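Local coordinates for protein chitin deacetylase 1 (Bombyx mori, PDB 5ZNT) that hydrolyses the N-acetamido groups of N-acetyl-D-glucosamine residues in chitin with the help of a zinc ion, releasing acetate and leaving chitosan, at residues C13-P16 with D17-S21; L150-G154 with N155-T159; P175-N178 with P179-P183; T304-I307 with Q308-N312. All coordinates share one frame; numbering follows the deposited sequence.

All four contacts are local, each made within one continuous piece of chain, and they follow one another in series. Contacts 1, 3 and 4 touch one another in the zinc-dependent deacetylase domain: the helix carrying contact 4 receives Leu15 and Phe19 of contact 1 on Val310, and Trp182 of contact 3 on the Trp309 ring. Contacts 1 and 4 have centres about 12 Å apart, contacts 3 and 4 about 18 Å. Contact 2, about 21 Å from contacts 1 and 3 between centres, touches none of the others; its Arg151 side chain lies about 10 Å from the zinc ion. The N-terminal segment is thus held to the body of the domain.

Contact 1: residues C13-P16 with D17-S21; sequences CVLP and DCFCS
Cys13 and Cys18 are joined by a disulfide, their SG atoms 2.1 Å apart, which shuts the chain from Cys13 to Cys18 into a small covalent ring. With SG anti to the backbone N at both cysteines (chi1 -178° and -174°), the two sulfurs are carried to each other, and the S-S torsion is -100°. On its far side the Cys13 sulfur also packs against another sulfur, Cys20 SG at 3.5 Å, and Cys20 is itself bonded to Cys8. Two disulfides therefore pack sulfur against sulfur in this N-terminal segment, ahead of the first strand of the deacetylase domain, the kind of local cross-linking common in secreted proteins. Inside the ring Val14 to Asp17 make a turn like type VI, with the cis peptide before Pro16 at its centre. Asp17 N and Cys18 N both point at Val14 O, at 3.4 Å and 3.3 Å, but each bond is weak and bent. Asp17 lays its side chain alongside the Pro16 ring, OD1 coming to 3.8 Å from Pro16 CG. A water bridges the two arms beyond the disulfide, giving a hydrogen to Cys13 O and accepting one from Cys20 N. Leu15 runs side by side with Phe19, its CD2 reaching Phe19 CB at 3.8 Å, and the pair rests on Val310 of helix 303-311.

Contact 2: residues L150-G154 with N155-T159; sequences LRVGG and NNQFT
Gln157 reaches back from the first turn of helix 154-163 to the residues that lead into it, and its side chain meets Gly153 at both ends. CB lies over the glycine, 3.6 Å from Gly153 CA, an approach that the lack of a side chain at Gly153 makes possible. From there CG leaves anti to the backbone N (chi1 173°) and the chain stays extended, which carries the amide alongside the incoming backbone, with CD 4.0 Å from Gly153 N. At the tip OE1 accepts the N-H of Gly153 at 2.9 Å, with the donor in the carbonyl plane and an N-H...O angle of 158°. The same oxygen lies 3.6 Å from Val152 CA, and the Val152 side chain crosses the glutamine at about a right angle. The backbone answers in the other direction: Gln157 N gives a straight hydrogen bond to Gly153 O at 2.9 Å, the donor standing above the plane of that carbonyl. Side-chain and main-chain groups of Gln157 thus pair with the two polar backbone atoms of Gly153, a reciprocal pair made of one i to i+4 helical bond and one side-chain bond at the start of the helix. Next to it the Phe158 ring turns its edge to the entry segment, taking Val152 CG1 in its plane at 3.9 Å from CE1, while CD1 comes to 3.3 Å from Gly154 O. Around this helix start, Gln157 packs on Trp120 of helix 117-134, and Phe158 on Glu210 of strand 209-214.

Contact 3: residues P175-N178 with P179-P183; sequences PLSN and PPLWP. Unlike the reference sequence in segment 179-183: Pro180 (reference Arg), Trp182 (reference Cys).
This is a turn contact in which Ser177 meets Pro179 across a cis proline bend, in the connection between strands 173-174 and 184-185, both of which pair with strand 209-214 of the mixed sheet. The peptide before Pro179 is cis, as in a type VI turn, and brings the CA atoms of Asn178 and Pro179 to 2.9 Å. Ser177 points its CB toward the following segment, where it comes to 3.5 Å from Pro179 O; farther out, Leu181 CD1 approaches the same Ser177 CB at 4.3 Å. The Ser177 carbonyl oxygen faces Pro180 N at 3.4 Å, but a proline nitrogen has no hydrogen to give, and no hydrogen bond crosses the bend. The polar atoms here bond to the surrounding chain instead: Ser177 O takes the NH2 group of Arg256, and Asn178 OD1 accepts from Arg256 NE as well as from Gln260, so one arginine grips the two residues that precede the cis peptide bond. Pro180, which differs from the reference sequence, lies over Arg256 and His257 of helix 243-258. The hydroxyl of Ser177 turns back along the chain instead. With OG beside its own backbone N (chi1 -66°), it donates to Pro175 O at 2.9 Å, standing above the plane of that carbonyl, 38° out of it.

Contact 4: residues T304-I307 with Q308-N312; sequences TQVI and QWVQN
Val310 N bonds to Val306 O at 2.9 Å, nearly in line with the carbonyl, and Gln308 N bonds to Thr304 O at the same length from within the carbonyl plane. Trp309 N to Gln305 O, at 3.1 Å, and Gln311 N to Ile307 O, at 3.0 Å, complete four successive i to i+4 bonds of an alpha-helix, the last being the most bent at 142°. Gln305 O has a second donor in Trp325 NE1. This is helix 303-311, which follows strand 298-300 of the parallel sheet in the deacetylase domain. Outside the backbone, Gln308 lies back over the preceding turn: its CG sits 3.4 Å from Thr304 O, and its amide carbon CD meets Thr304 CG2 at 3.9 Å. The amide oxygen of Gln308 reaches the aliphatic part of Gln305, 3.6 Å from CG, and the two amide planes are nearly coplanar, 20° apart. One turn on, Gln311 does the same to Ile307, its CD 3.9 Å from Ile307 CG2, while its NE2 binds Pro16 O. Val306 and Ile307 face strand 209-214, and the Trp309 ring meets those of Trp182 and Trp325, each at about 25° between planes. Gln305 and Gln311 meet their helix neighbours mainly through carbon, which leaves the amide of Gln305 to bond Thr302 N at the helix start and that of Gln311 to bond the N-terminal segment.

Contact 1: residues C13-P16 with D17-S21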
ATOM      1  N   CYS A  13      25.569   1.737  -1.173  1.00 49.19           N
ATOM      2  CA  CYS A  13      24.139   1.503  -1.355  1.00 45.70           C
ATOM      3  C   CYS A  13      23.886   1.445  -2.859  1.00 44.06           C
ATOM      4  O   CYS A  13      23.702   2.484  -3.499  1.00 46.87           O
ATOM      5  CB  CYS A  13      23.323   2.582  -0.682  1.00 41.28           C
ATOM      6  SG  CYS A  13      21.520   2.320  -0.805  1.00 38.36           S
ATOM      7  N   VAL A  14      23.887   0.233  -3.423  1.00 41.34           N
ATOM      8  CA  VAL A  14      23.823   0.034  -4.866  1.00 50.18           C
ATOM      9  C   VAL A  14      22.618  -0.827  -5.225  1.00 51.33           C
ATOM     10  O   VAL A  14      22.290  -1.793  -4.518  1.00 48.68           O
ATOM     11  CB  VAL A  14      25.133  -0.585  -5.415  1.00 54.73           C
ATOM     12  CG1 VAL A  14      26.326   0.297  -5.053  1.00 52.38           C
ATOM     13  CG2 VAL A  14      25.346  -2.016  -4.895  1.00 46.64           C
ATOM     14  N   LEU A  15      21.960  -0.471  -6.331  1.00 49.98           N
ATOM     15  CA  LEU A  15      20.829  -1.242  -6.831  1.00 55.38           C
ATOM     16  C   LEU A  15      21.280  -2.665  -7.154  1.00 54.25           C
ATOM     17  O   LEU A  15      22.434  -2.884  -7.528  1.00 63.02           O
ATOM     18  CB  LEU A  15      20.235  -0.581  -8.080  1.00 43.32           C
ATOM     19  CG  LEU A  15      19.587   0.791  -7.869  1.00 49.62           C
ATOM     20  CD1 LEU A  15      19.069   1.385  -9.185  1.00 44.30           C
ATOM     21  CD2 LEU A  15      18.464   0.692  -6.828  1.00 37.21           C
ATOM     22  N   PRO A  16      20.388  -3.657  -7.033  1.00 57.13           N
ATOM     23  CA  PRO A  16      18.972  -3.535  -6.679  1.00 54.61           C
ATOM     24  C   PRO A  16      18.668  -3.741  -5.198  1.00 52.53           C
ATOM     25  O   PRO A  16      17.501  -3.700  -4.799  1.00 43.86           O
ATOM     26  CB  PRO A  16      18.342  -4.658  -7.491  1.00 52.57           C
ATOM     27  CG  PRO A  16      19.376  -5.745  -7.375  1.00 61.63           C
ATOM     28  CD  PRO A  16      20.711  -5.030  -7.462  1.00 56.57           C
ATOM     29  N   ASP A  17      19.698  -4.000  -4.396  1.00 51.42           N
ATOM     30  CA  ASP A  17      19.454  -4.298  -2.991  1.00 48.77           C
ATOM     31  C   ASP A  17      19.147  -3.044  -2.187  1.00 40.07           C
ATOM     32  O   ASP A  17      18.463  -3.115  -1.158  1.00 42.23           O
ATOM     33  CB  ASP A  17      20.666  -5.011  -2.391  1.00 57.10           C
ATOM     34  CG  ASP A  17      21.033  -6.258  -3.153  1.00 66.69           C
ATOM     35  OD1 ASP A  17      20.134  -6.835  -3.811  1.00 66.64           O
ATOM     36  OD2 ASP A  17      22.215  -6.662  -3.095  1.00 80.29           O
ATOM     37  N   CYS A  18      19.638  -1.898  -2.638  1.00 42.86           N
ATOM     38  CA  CYS A  18      19.679  -0.729  -1.781  1.00 41.13           C
ATOM     39  C   CYS A  18      19.514   0.505  -2.649  1.00 41.49           C
ATOM     40  O   CYS A  18      20.126   0.615  -3.719  1.00 40.25           O
ATOM     41  CB  CYS A  18      20.995  -0.685  -0.980  1.00 40.14           C
ATOM     42  SG  CYS A  18      21.137   0.619   0.278  1.00 40.39           S
ATOM     43  N   PHE A  19      18.672   1.425  -2.191  1.00 34.69           N
ATOM     44  CA  PHE A  19      18.549   2.704  -2.857  1.00 35.63           C
ATOM     45  C   PHE A  19      18.384   3.802  -1.821  1.00 38.33           C
ATOM     46  O   PHE A  19      17.534   3.707  -0.930  1.00 35.70           O
ATOM     47  CB  PHE A  19      17.378   2.735  -3.852  1.00 31.49           C
ATOM     48  CG  PHE A  19      17.230   4.062  -4.513  1.00 34.87           C
ATOM     49  CD1 PHE A  19      18.217   4.527  -5.377  1.00 35.74           C
ATOM     50  CD2 PHE A  19      16.160   4.882  -4.225  1.00 31.78           C
ATOM     51  CE1 PHE A  19      18.109   5.766  -5.966  1.00 36.97           C
ATOM     52  CE2 PHE A  19      16.045   6.129  -4.821  1.00 35.72           C
ATOM     53  CZ  PHE A  19      17.024   6.572  -5.684  1.00 34.19           C
ATOM     54  N   CYS A  20      19.216   4.835  -1.936  1.00 37.61           N
ATOM     55  CA  CYS A  20      19.119   6.011  -1.090  1.00 33.27           C
ATOM     56  C   CYS A  20      19.706   7.196  -1.842  1.00 37.78           C
ATOM     57  O   CYS A  20      20.498   7.041  -2.773  1.00 37.94           O
ATOM     58  CB  CYS A  20      19.838   5.824   0.256  1.00 32.25           C
ATOM     59  SG  CYS A  20      21.657   5.691   0.181  1.00 40.51           S
ATOM     60  N   SER A  21      19.290   8.385  -1.430  1.00 33.19           N
ATOM     61  CA  SER A  21      19.956   9.626  -1.790  1.00 40.36           C
ATOM     62  C   SER A  21      19.986  10.501  -0.548  1.00 38.63           C
ATOM     63  O   SER A  21      19.347  10.197   0.467  1.00 35.04           O
ATOM     64  CB  SER A  21      19.258  10.326  -2.960  1.00 34.73           C
ATOM     65  OG  SER A  21      18.050  10.924  -2.537  1.00 31.43           O
TER
HETATM   66  O   HOH W   1      21.506   4.278  -4.034  1.00 49.64           O

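Contact 2: residues L150-G154 with N155-T159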
ATOM      1  N   LEU A 150      -1.390   4.339  10.825  1.00 16.80           N
ATOM      2  CA  LEU A 150      -0.049   4.743  10.403  1.00 19.30           C
ATOM      3  C   LEU A 150       0.876   4.938  11.608  1.00 28.25           C
ATOM      4  O   LEU A 150       1.697   5.861  11.650  1.00 23.80           O
ATOM      5  CB  LEU A 150      -0.100   6.010   9.536  1.00 18.56           C
ATOM      6  CG  LEU A 150      -1.009   5.927   8.287  1.00 23.08           C
ATOM      7  CD1 LEU A 150      -0.926   7.213   7.460  1.00 27.22           C
ATOM      8  CD2 LEU A 150      -0.574   4.754   7.409  1.00 21.17           C
ATOM      9  N   ARG A 151       0.757   4.049  12.599  1.00 23.14           N
ATOM     10  CA  ARG A 151       1.622   4.108  13.775  1.00 22.47           C
ATOM     11  C   ARG A 151       2.891   3.319  13.493  1.00 25.40           C
ATOM     12  O   ARG A 151       2.874   2.082  13.468  1.00 23.34           O
ATOM     13  CB  ARG A 151       0.913   3.563  15.012  1.00 23.79           C
ATOM     14  CG  ARG A 151      -0.376   4.269  15.391  1.00 23.44           C
ATOM     15  CD  ARG A 151      -0.208   5.782  15.465  1.00 30.54           C
ATOM     16  NE  ARG A 151       0.771   6.189  16.474  1.00 29.71           N
ATOM     17  CZ  ARG A 151       1.133   7.453  16.675  1.00 37.54           C
ATOM     18  NH1 ARG A 151       0.600   8.419  15.931  1.00 33.07           N
ATOM     19  NH2 ARG A 151       2.039   7.752  17.601  1.00 32.19           N
ATOM     20  N   VAL A 152       4.002   4.027  13.297  1.00 24.03           N
ATOM     21  CA  VAL A 152       5.276   3.366  13.073  1.00 18.14           C
ATOM     22  C   VAL A 152       5.758   2.738  14.374  1.00 23.92           C
ATOM     23  O   VAL A 152       5.575   3.306  15.460  1.00 26.65           O
ATOM     24  CB  VAL A 152       6.303   4.373  12.532  1.00 23.80           C
ATOM     25  CG1 VAL A 152       7.557   3.643  12.093  1.00 21.53           C
ATOM     26  CG2 VAL A 152       5.673   5.156  11.385  1.00 24.52           C
ATOM     27  N   GLY A 153       6.376   1.557  14.270  1.00 22.89           N
ATOM     28  CA  GLY A 153       6.825   0.825  15.451  1.00 22.17           C
ATOM     29  C   GLY A 153       8.312   0.935  15.762  1.00 26.40           C
ATOM     30  O   GLY A 153       8.948  -0.061  16.131  1.00 23.52           O
ATOM     31  N   GLY A 154       8.874   2.137  15.620  1.00 25.71           N
ATOM     32  CA  GLY A 154      10.295   2.334  15.867  1.00 30.29           C
ATOM     33  C   GLY A 154      11.137   1.274  15.203  1.00 28.51           C
ATOM     34  O   GLY A 154      10.843   0.826  14.091  1.00 33.30           O
ATOM     35  N   ASN A 155      12.183   0.826  15.904  1.00 25.77           N
ATOM     36  CA  ASN A 155      13.011  -0.238  15.357  1.00 23.62           C
ATOM     37  C   ASN A 155      12.320  -1.591  15.443  1.00 25.03           C
ATOM     38  O   ASN A 155      12.598  -2.471  14.628  1.00 26.95           O
ATOM     39  CB  ASN A 155      14.361  -0.309  16.080  1.00 28.38           C
ATOM     40  CG  ASN A 155      15.240   0.903  15.786  1.00 40.02           C
ATOM     41  OD1 ASN A 155      15.733   1.072  14.653  1.00 33.93           O
ATOM     42  ND2 ASN A 155      15.433   1.761  16.799  1.00 32.63           N
ATOM     43  N   ASN A 156      11.446  -1.771  16.432  1.00 27.97           N
ATOM     44  CA  ASN A 156      10.810  -3.070  16.637  1.00 28.03           C
ATOM     45  C   ASN A 156      10.046  -3.515  15.397  1.00 21.55           C
ATOM     46  O   ASN A 156      10.166  -4.668  14.972  1.00 27.53           O
ATOM     47  CB  ASN A 156       9.880  -3.013  17.846  1.00 21.74           C
ATOM     48  CG  ASN A 156      10.645  -3.019  19.160  1.00 28.77           C
ATOM     49  OD1 ASN A 156      11.863  -3.225  19.188  1.00 28.31           O
ATOM     50  ND2 ASN A 156       9.937  -2.788  20.244  1.00 25.81           N
ATOM     51  N   GLN A 157       9.244  -2.616  14.812  1.00 25.80           N
ATOM     52  CA  GLN A 157       8.493  -2.976  13.608  1.00 20.17           C
ATOM     53  C   GLN A 157       9.428  -3.478  12.525  1.00 26.03           C
ATOM     54  O   GLN A 157       9.182  -4.516  11.899  1.00 21.85           O
ATOM     55  CB  GLN A 157       7.683  -1.784  13.096  1.00 22.59           C
ATOM     56  CG  GLN A 157       7.017  -2.073  11.715  1.00 21.94           C
ATOM     57  CD  GLN A 157       6.253  -0.890  11.147  1.00 25.38           C
ATOM     58  OE1 GLN A 157       6.162   0.160  11.783  1.00 24.78           O
ATOM     59  NE2 GLN A 157       5.697  -1.056   9.933  1.00 22.15           N
ATOM     60  N   PHE A 158      10.545  -2.768  12.317  1.00 25.01           N
ATOM     61  CA  PHE A 158      11.425  -3.102  11.211  1.00 21.74           C
ATOM     62  C   PHE A 158      12.319  -4.284  11.536  1.00 23.28           C
ATOM     63  O   PHE A 158      12.637  -5.062  10.633  1.00 23.73           O
ATOM     64  CB  PHE A 158      12.223  -1.852  10.801  1.00 28.17           C
ATOM     65  CG  PHE A 158      11.368  -0.822  10.140  1.00 20.93           C
ATOM     66  CD1 PHE A 158      10.537  -0.007  10.891  1.00 23.37           C
ATOM     67  CD2 PHE A 158      11.312  -0.739   8.752  1.00 26.00           C
ATOM     68  CE1 PHE A 158       9.703   0.906  10.286  1.00 21.86           C
ATOM     69  CE2 PHE A 158      10.476   0.172   8.135  1.00 22.62           C
ATOM     70  CZ  PHE A 158       9.680   1.000   8.900  1.00 24.25           C
ATOM     71  N   THR A 159      12.711  -4.461  12.808  1.00 21.73           N
ATOM     72  CA  THR A 159      13.355  -5.713  13.191  1.00 27.65           C
ATOM     73  C   THR A 159      12.450  -6.902  12.862  1.00 25.11           C
ATOM     74  O   THR A 159      12.885  -7.884  12.252  1.00 21.55           O
ATOM     75  CB  THR A 159      13.709  -5.698  14.683  1.00 32.95           C
ATOM     76  OG1 THR A 159      14.587  -4.595  14.958  1.00 30.10           O
ATOM     77  CG2 THR A 159      14.399  -7.014  15.081  1.00 32.79           C
TER

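Contact 3: residues P175-N178 with P179-P183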
ATOM      1  N   PRO A 175       6.706  14.576   5.369  1.00 28.48           N
ATOM      2  CA  PRO A 175       5.973  15.841   5.298  1.00 26.98           C
ATOM      3  C   PRO A 175       5.979  16.392   3.881  1.00 23.81           C
ATOM      4  O   PRO A 175       6.910  16.148   3.106  1.00 21.76           O
ATOM      5  CB  PRO A 175       6.740  16.765   6.266  1.00 31.52           C
ATOM      6  CG  PRO A 175       8.080  16.189   6.367  1.00 36.11           C
ATOM      7  CD  PRO A 175       7.897  14.671   6.228  1.00 35.86           C
ATOM      8  N   LEU A 176       4.902  17.101   3.548  1.00 25.90           N
ATOM      9  CA  LEU A 176       4.765  17.789   2.269  1.00 29.47           C
ATOM     10  C   LEU A 176       6.057  18.515   1.921  1.00 33.57           C
ATOM     11  O   LEU A 176       6.575  19.304   2.719  1.00 27.84           O
ATOM     12  CB  LEU A 176       3.604  18.774   2.341  1.00 25.50           C
ATOM     13  CG  LEU A 176       3.371  19.589   1.066  1.00 30.01           C
ATOM     14  CD1 LEU A 176       3.045  18.679  -0.111  1.00 31.71           C
ATOM     15  CD2 LEU A 176       2.297  20.647   1.243  1.00 27.54           C
ATOM     16  N   SER A 177       6.603  18.172   0.758  1.00 29.91           N
ATOM     17  CA  SER A 177       7.917  18.592   0.303  1.00 30.08           C
ATOM     18  C   SER A 177       7.843  18.781  -1.201  1.00 34.82           C
ATOM     19  O   SER A 177       7.069  18.101  -1.879  1.00 28.00           O
ATOM     20  CB  SER A 177       9.014  17.548   0.589  1.00 29.96           C
ATOM     21  OG  SER A 177       9.241  17.357   1.973  1.00 48.44           O
ATOM     22  N   ASN A 178       8.671  19.684  -1.719  1.00 28.46           N
ATOM     23  CA  ASN A 178       8.844  19.848  -3.164  1.00 30.45           C
ATOM     24  C   ASN A 178      10.330  19.860  -3.488  1.00 33.42           C
ATOM     25  O   ASN A 178      11.050  20.784  -3.058  1.00 37.05           O
ATOM     26  CB  ASN A 178       8.159  21.116  -3.652  1.00 29.41           C
ATOM     27  CG  ASN A 178       6.662  21.018  -3.552  1.00 34.13           C
ATOM     28  OD1 ASN A 178       6.033  20.229  -4.266  1.00 31.40           O
ATOM     29  ND2 ASN A 178       6.075  21.799  -2.655  1.00 32.31           N
ATOM     30  N   PRO A 179      10.841  18.858  -4.208  1.00 29.62           N
ATOM     31  CA  PRO A 179      10.021  17.763  -4.740  1.00 25.61           C
ATOM     32  C   PRO A 179       9.652  16.709  -3.674  1.00 29.53           C
ATOM     33  O   PRO A 179      10.258  16.704  -2.595  1.00 24.19           O
ATOM     34  CB  PRO A 179      10.916  17.165  -5.829  1.00 28.54           C
ATOM     35  CG  PRO A 179      12.309  17.427  -5.357  1.00 30.17           C
ATOM     36  CD  PRO A 179      12.261  18.729  -4.578  1.00 31.18           C
ATOM     37  N   PRO A 180       8.657  15.868  -3.964  1.00 28.10           N
ATOM     38  CA  PRO A 180       8.351  14.735  -3.069  1.00 23.38           C
ATOM     39  C   PRO A 180       9.456  13.692  -3.129  1.00 28.18           C
ATOM     40  O   PRO A 180      10.399  13.787  -3.922  1.00 26.19           O
ATOM     41  CB  PRO A 180       7.028  14.191  -3.617  1.00 23.26           C
ATOM     42  CG  PRO A 180       7.066  14.568  -5.090  1.00 24.91           C
ATOM     43  CD  PRO A 180       7.749  15.926  -5.125  1.00 25.47           C
ATOM     44  N   LEU A 181       9.330  12.662  -2.284  1.00 23.39           N
ATOM     45  CA  LEU A 181      10.415  11.709  -2.071  1.00 20.91           C
ATOM     46  C   LEU A 181      10.153  10.401  -2.810  1.00 23.88           C
ATOM     47  O   LEU A 181       9.009   9.945  -2.903  1.00 22.40           O
ATOM     48  CB  LEU A 181      10.611  11.433  -0.573  1.00 22.87           C
ATOM     49  CG  LEU A 181      11.507  12.394   0.224  1.00 32.37           C
ATOM     50  CD1 LEU A 181      11.016  13.826   0.126  1.00 32.16           C
ATOM     51  CD2 LEU A 181      11.608  11.975   1.693  1.00 30.45           C
ATOM     52  N   TRP A 182      11.224   9.810  -3.351  1.00 19.06           N
ATOM     53  CA  TRP A 182      11.224   8.454  -3.876  1.00 24.75           C
ATOM     54  C   TRP A 182      11.288   7.458  -2.715  1.00 25.49           C
ATOM     55  O   TRP A 182      11.778   7.797  -1.629  1.00 22.34           O
ATOM     56  CB  TRP A 182      12.424   8.243  -4.812  1.00 23.34           C
ATOM     57  CG  TRP A 182      12.167   8.768  -6.193  1.00 25.05           C
ATOM     58  CD1 TRP A 182      12.231  10.080  -6.611  1.00 27.93           C
ATOM     59  CD2 TRP A 182      11.762   8.000  -7.335  1.00 21.28           C
ATOM     60  NE1 TRP A 182      11.900  10.161  -7.951  1.00 23.43           N
ATOM     61  CE2 TRP A 182      11.620   8.899  -8.417  1.00 21.25           C
ATOM     62  CE3 TRP A 182      11.540   6.629  -7.555  1.00 21.33           C
ATOM     63  CZ2 TRP A 182      11.231   8.480  -9.687  1.00 23.91           C
ATOM     64  CZ3 TRP A 182      11.148   6.216  -8.822  1.00 22.78           C
ATOM     65  CH2 TRP A 182      11.007   7.139  -9.873  1.00 23.48           C
ATOM     66  N   PRO A 183      10.811   6.225  -2.915  1.00 25.90           N
ATOM     67  CA  PRO A 183      11.028   5.180  -1.899  1.00 21.11           C
ATOM     68  C   PRO A 183      12.506   5.077  -1.556  1.00 27.63           C
ATOM     69  O   PRO A 183      13.375   5.476  -2.340  1.00 28.72           O
ATOM     70  CB  PRO A 183      10.529   3.894  -2.574  1.00 19.08           C
ATOM     71  CG  PRO A 183       9.514   4.369  -3.579  1.00 24.26           C
ATOM     72  CD  PRO A 183      10.011   5.737  -4.058  1.00 21.46           C
TER

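Contact 4: residues T304-I307 with Q308-N312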
ATOM      1  N   THR A 304       4.701  -3.308  -4.965  1.00 19.98           N
ATOM      2  CA  THR A 304       5.780  -4.200  -5.370  1.00 19.23           C
ATOM      3  C   THR A 304       6.304  -3.821  -6.751  1.00 22.19           C
ATOM      4  O   THR A 304       7.516  -3.862  -6.996  1.00 23.50           O
ATOM      5  CB  THR A 304       5.298  -5.653  -5.354  1.00 24.68           C
ATOM      6  OG1 THR A 304       5.117  -6.075  -3.999  1.00 22.15           O
ATOM      7  CG2 THR A 304       6.315  -6.605  -6.042  1.00 23.20           C
ATOM      8  N   GLN A 305       5.409  -3.411  -7.657  1.00 22.86           N
ATOM      9  CA  GLN A 305       5.843  -3.030  -8.999  1.00 23.21           C
ATOM     10  C   GLN A 305       6.682  -1.750  -8.987  1.00 23.31           C
ATOM     11  O   GLN A 305       7.569  -1.593  -9.836  1.00 26.94           O
ATOM     12  CB  GLN A 305       4.628  -2.884  -9.915  1.00 16.87           C
ATOM     13  CG  GLN A 305       4.129  -4.237 -10.382  1.00 19.56           C
ATOM     14  CD  GLN A 305       2.798  -4.197 -11.079  1.00 22.70           C
ATOM     15  OE1 GLN A 305       2.092  -3.186 -11.065  1.00 21.50           O
ATOM     16  NE2 GLN A 305       2.450  -5.304 -11.721  1.00 24.71           N
ATOM     17  N   VAL A 306       6.431  -0.834  -8.048  1.00 19.20           N
ATOM     18  CA  VAL A 306       7.317   0.321  -7.909  1.00 20.64           C
ATOM     19  C   VAL A 306       8.722  -0.146  -7.553  1.00 26.84           C
ATOM     20  O   VAL A 306       9.708   0.252  -8.186  1.00 24.38           O
ATOM     21  CB  VAL A 306       6.780   1.318  -6.867  1.00 21.45           C
ATOM     22  CG1 VAL A 306       7.804   2.452  -6.656  1.00 21.65           C
ATOM     23  CG2 VAL A 306       5.470   1.909  -7.320  1.00 18.11           C
ATOM     24  N   ILE A 307       8.830  -1.015  -6.544  1.00 20.26           N
ATOM     25  CA  ILE A 307      10.137  -1.513  -6.122  1.00 23.91           C
ATOM     26  C   ILE A 307      10.835  -2.242  -7.269  1.00 27.22           C
ATOM     27  O   ILE A 307      12.054  -2.132  -7.440  1.00 24.71           O
ATOM     28  CB  ILE A 307       9.987  -2.416  -4.878  1.00 23.41           C
ATOM     29  CG1 ILE A 307       9.475  -1.598  -3.690  1.00 25.63           C
ATOM     30  CG2 ILE A 307      11.316  -3.112  -4.533  1.00 24.07           C
ATOM     31  CD1 ILE A 307       9.102  -2.451  -2.441  1.00 26.68           C
ATOM     32  N   GLN A 308      10.079  -2.986  -8.081  1.00 22.18           N
ATOM     33  CA  GLN A 308      10.695  -3.695  -9.196  1.00 25.56           C
ATOM     34  C   GLN A 308      11.270  -2.714 -10.216  1.00 29.61           C
ATOM     35  O   GLN A 308      12.357  -2.947 -10.765  1.00 29.38           O
ATOM     36  CB  GLN A 308       9.680  -4.642  -9.837  1.00 27.01           C
ATOM     37  CG  GLN A 308       9.431  -5.881  -8.995  1.00 25.96           C
ATOM     38  CD  GLN A 308       8.242  -6.667  -9.475  1.00 33.07           C
ATOM     39  OE1 GLN A 308       7.229  -6.096  -9.879  1.00 26.62           O
ATOM     40  NE2 GLN A 308       8.359  -7.988  -9.449  1.00 33.70           N
ATOM     41  N   TRP A 309      10.585  -1.590 -10.442  1.00 20.67           N
ATOM     42  CA  TRP A 309      11.135  -0.553 -11.313  1.00 22.35           C
ATOM     43  C   TRP A 309      12.373   0.091 -10.695  1.00 30.89           C
ATOM     44  O   TRP A 309      13.372   0.315 -11.389  1.00 28.65           O
ATOM     45  CB  TRP A 309      10.081   0.511 -11.601  1.00 25.02           C
ATOM     46  CG  TRP A 309      10.530   1.552 -12.606  1.00 25.89           C
ATOM     47  CD1 TRP A 309      10.252   1.569 -13.945  1.00 24.68           C
ATOM     48  CD2 TRP A 309      11.327   2.716 -12.348  1.00 23.20           C
ATOM     49  NE1 TRP A 309      10.836   2.665 -14.541  1.00 25.67           N
ATOM     50  CE2 TRP A 309      11.504   3.383 -13.584  1.00 28.87           C
ATOM     51  CE3 TRP A 309      11.916   3.253 -11.200  1.00 22.32           C
ATOM     52  CZ2 TRP A 309      12.242   4.563 -13.701  1.00 26.75           C
ATOM     53  CZ3 TRP A 309      12.651   4.426 -11.316  1.00 30.77           C
ATOM     54  CH2 TRP A 309      12.801   5.072 -12.559  1.00 27.14           C
ATOM     55  N   VAL A 310      12.325   0.412  -9.398  1.00 28.81           N
ATOM     56  CA  VAL A 310      13.491   0.998  -8.731  1.00 27.89           C
ATOM     57  C   VAL A 310      14.699   0.092  -8.883  1.00 28.81           C
ATOM     58  O   VAL A 310      15.837   0.559  -9.011  1.00 33.64           O
ATOM     59  CB  VAL A 310      13.180   1.280  -7.248  1.00 28.70           C
ATOM     60  CG1 VAL A 310      14.457   1.665  -6.482  1.00 30.33           C
ATOM     61  CG2 VAL A 310      12.160   2.394  -7.135  1.00 25.88           C
ATOM     62  N   GLN A 311      14.474  -1.216  -8.866  1.00 27.62           N
ATOM     63  CA  GLN A 311      15.568  -2.168  -8.928  1.00 32.93           C
ATOM     64  C   GLN A 311      16.118  -2.323 -10.337  1.00 39.15           C
ATOM     65  O   GLN A 311      17.227  -2.841 -10.506  1.00 37.47           O
ATOM     66  CB  GLN A 311      15.101  -3.525  -8.388  1.00 27.97           C
ATOM     67  CG  GLN A 311      14.849  -3.535  -6.863  1.00 27.85           C
ATOM     68  CD  GLN A 311      14.249  -4.854  -6.382  1.00 32.88           C
ATOM     69  OE1 GLN A 311      13.441  -5.479  -7.077  1.00 30.84           O
ATOM     70  NE2 GLN A 311      14.659  -5.290  -5.207  1.00 35.45           N
ATOM     71  N   ASN A 312      15.364  -1.903 -11.346  1.00 32.76           N
ATOM     72  CA  ASN A 312      15.805  -1.984 -12.736  1.00 34.85           C
ATOM     73  C   ASN A 312      15.138  -0.853 -13.504  1.00 28.90           C
ATOM     74  O   ASN A 312      14.176  -1.061 -14.249  1.00 29.45           O
ATOM     75  CB  ASN A 312      15.479  -3.354 -13.337  1.00 32.93           C
ATOM     76  CG  ASN A 312      15.873  -3.455 -14.798  1.00 38.34           C
ATOM     77  OD1 ASN A 312      16.630  -2.624 -15.301  1.00 37.44           O
ATOM     78  ND2 ASN A 312      15.342  -4.465 -15.494  1.00 34.23           N
TER